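Local atomic coordinates of mandelate racemase/muconate lactonizing enzyme (Jannaschia sp., PDB entry 4J3Z), a protein that belongs to the mandelate racemase/muconate lactonizing enzyme branch of the enolase superfamily and probably acts as an isomerase or lyase on a carboxylate substrate. Residues N123-A128 against N354-A359. Residues are numbered along the deposited sequence; the frame is centred on the assembly and turned at random.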
loop_
_atom_site.group_PDB
_atom_site.type_symbol
_atom_site.label_atom_id
_atom_site.label_comp_id
_atom_site.label_asym_id
_atom_site.label_seq_id
_atom_site.Cartn_x
_atom_site.Cartn_y
_atom_site.Cartn_z
ATOM N N ASN D 123 35.378 -6.119 -13.796
ATOM C CA ASN D 123 36.282 -5.157 -13.195
ATOM C C ASN D 123 37.732 -5.636 -13.263
ATOM O O ASN D 123 38.069 -6.684 -12.708
ATOM C CB ASN D 123 35.852 -4.878 -11.755
ATOM C CG ASN D 123 34.428 -4.363 -11.667
ATOM O OD1 ASN D 123 34.119 -3.291 -12.187
ATOM N ND2 ASN D 123 33.549 -5.125 -11.013
ATOM N N ASP D 124 38.567 -4.872 -13.974
ATOM C CA ASP D 124 40.008 -5.154 -14.086
ATOM C C ASP D 124 40.681 -5.040 -12.725
ATOM O O ASP D 124 41.533 -5.843 -12.362
ATOM C CB ASP D 124 40.676 -4.188 -15.068
ATOM C CG ASP D 124 40.752 -4.740 -16.480
ATOM O OD1 ASP D 124 40.008 -5.696 -16.794
ATOM O OD2 ASP D 124 41.564 -4.213 -17.281
ATOM N N ARG D 125 40.290 -4.006 -11.999
ATOM C CA ARG D 125 40.730 -3.773 -10.641
ATOM C C ARG D 125 39.475 -3.531 -9.808
ATOM O O ARG D 125 38.468 -3.021 -10.315
ATOM C CB ARG D 125 41.656 -2.550 -10.560
ATOM C CG ARG D 125 43.115 -2.803 -10.931
ATOM C CD ARG D 125 44.042 -1.722 -10.357
ATOM N NE ARG D 125 43.440 -0.393 -10.455
ATOM C CZ ARG D 125 43.797 0.672 -9.740
ATOM N NH1 ARG D 125 43.153 1.821 -9.919
ATOM N NH2 ARG D 125 44.786 0.604 -8.847
ATOM N N ILE D 126 39.562 -3.878 -8.529
ATOM C CA ILE D 126 38.427 -3.825 -7.614
ATOM C C ILE D 126 38.713 -2.881 -6.454
ATOM O O ILE D 126 39.783 -2.947 -5.837
ATOM C CB ILE D 126 38.050 -5.257 -7.156
ATOM C CG1 ILE D 126 36.937 -5.813 -8.045
ATOM C CG2 ILE D 126 37.649 -5.319 -5.694
ATOM C CD1 ILE D 126 37.435 -6.427 -9.331
ATOM N N ARG D 127 37.757 -1.992 -6.183
ATOM C CA ARG D 127 37.907 -0.981 -5.143
ATOM C C ARG D 127 37.845 -1.640 -3.783
ATOM O O ARG D 127 37.026 -2.542 -3.561
ATOM C CB ARG D 127 36.840 0.106 -5.270
ATOM C CG ARG D 127 37.131 1.366 -4.462
ATOM C CD ARG D 127 36.090 2.438 -4.730
ATOM N NE ARG D 127 35.928 3.354 -3.608
ATOM C CZ ARG D 127 34.864 4.132 -3.430
ATOM N NH1 ARG D 127 33.859 4.099 -4.301
ATOM N NH2 ARG D 127 34.799 4.939 -2.374
ATOM N N ALA D 128 38.728 -1.205 -2.887
ATOM C CA ALA D 128 38.875 -1.807 -1.564
ATOM C C ALA D 128 38.876 -0.762 -0.453
ATOM O O ALA D 128 39.353 0.363 -0.640
ATOM C CB ALA D 128 40.159 -2.622 -1.509
ATOM N N ASN D 354 47.716 0.028 -3.746
ATOM C CA ASN D 354 47.203 1.385 -4.001
ATOM C C ASN D 354 45.678 1.491 -3.960
ATOM O O ASN D 354 45.060 1.949 -4.923
ATOM C CB ASN D 354 47.748 1.947 -5.326
ATOM C CG ASN D 354 49.180 2.430 -5.215
ATOM O OD1 ASN D 354 49.890 2.101 -4.263
ATOM N ND2 ASN D 354 49.613 3.219 -6.193
ATOM N N GLY D 355 45.083 1.065 -2.842
ATOM C CA GLY D 355 43.626 1.138 -2.629
ATOM C C GLY D 355 42.744 0.227 -3.481
ATOM O O GLY D 355 41.515 0.253 -3.350
ATOM N N PHE D 356 43.363 -0.571 -4.352
ATOM C CA PHE D 356 42.649 -1.454 -5.276
ATOM C C PHE D 356 43.270 -2.849 -5.319
ATOM O O PHE D 356 44.465 -3.023 -5.050
ATOM C CB PHE D 356 42.634 -0.865 -6.704
ATOM C CG PHE D 356 41.672 0.285 -6.891
ATOM C CD1 PHE D 356 42.009 1.578 -6.483
ATOM C CD2 PHE D 356 40.440 0.082 -7.488
ATOM C CE1 PHE D 356 41.124 2.640 -6.653
ATOM C CE2 PHE D 356 39.548 1.137 -7.671
ATOM C CZ PHE D 356 39.889 2.418 -7.260
ATOM N N VAL D 357 42.445 -3.837 -5.656
ATOM C CA VAL D 357 42.898 -5.200 -5.903
ATOM C C VAL D 357 42.704 -5.470 -7.380
ATOM O O VAL D 357 41.682 -5.085 -7.944
ATOM C CB VAL D 357 42.061 -6.242 -5.124
ATOM C CG1 VAL D 357 42.817 -7.562 -5.011
ATOM C CG2 VAL D 357 41.672 -5.720 -3.753
ATOM N N ALA D 358 43.677 -6.124 -8.009
ATOM C CA ALA D 358 43.572 -6.473 -9.424
ATOM C C ALA D 358 43.046 -7.890 -9.528
ATOM O O ALA D 358 43.371 -8.739 -8.690
ATOM C CB ALA D 358 44.925 -6.349 -10.112
ATOM N N ALA D 359 42.235 -8.142 -10.552
ATOM C CA ALA D 359 41.712 -9.478 -10.827
ATOM C C ALA D 359 42.841 -10.511 -10.897
ATOM O O ALA D 359 43.754 -10.367 -11.712
ATOM C CB ALA D 359 40.906 -9.472 -12.116
#
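Gly355 O accepts a hydrogen bond from Ala128 N at 3.2 Å, opening an antiparallel pairing in which the short strand 356-358 is added to strand 125-131, itself joined in parallel to 164-167 and 334-336 in the modified TIM barrel, (beta/alpha)7beta, of the enolase superfamily. Phe356 faces Arg127 in a non-hydrogen-bonded pair, its ring atom CE2 3.8 Å from Arg127 CB. On the same side of the sheet the Arg125 guanidinium lies flat over one face of that ring, planes 19° apart, with Arg125 CZ 4.1 Å from the centroid of the Phe356 ring: an off-centre cation-pi stack. A bend at chi3 (-40°) of Arg125 turns its end back over the phenyl group. Arg127 instead extends away to a salt bridge with Asp205. Val357 forms a hydrogen-bonded pair with Ile126, Val357 N reaching Ile126 O at 2.8 Å; the return bond from Ile126 N to Val357 O is modelled short, its length doubtful. The Val357 side chain shares the other face with Ile126 and Ala128, Val357 CG2 lying 4.1 Å from Ala128 CB, and meets Trp318 of helix 315-327. Ala358 forms a non-hydrogen-bonded pair with Arg125, Ala358 CB 4.1 Å from Arg125 CG. Last, Ala359 N donates to Asp124 O at 3.0 Å, with 177° at the hydrogen.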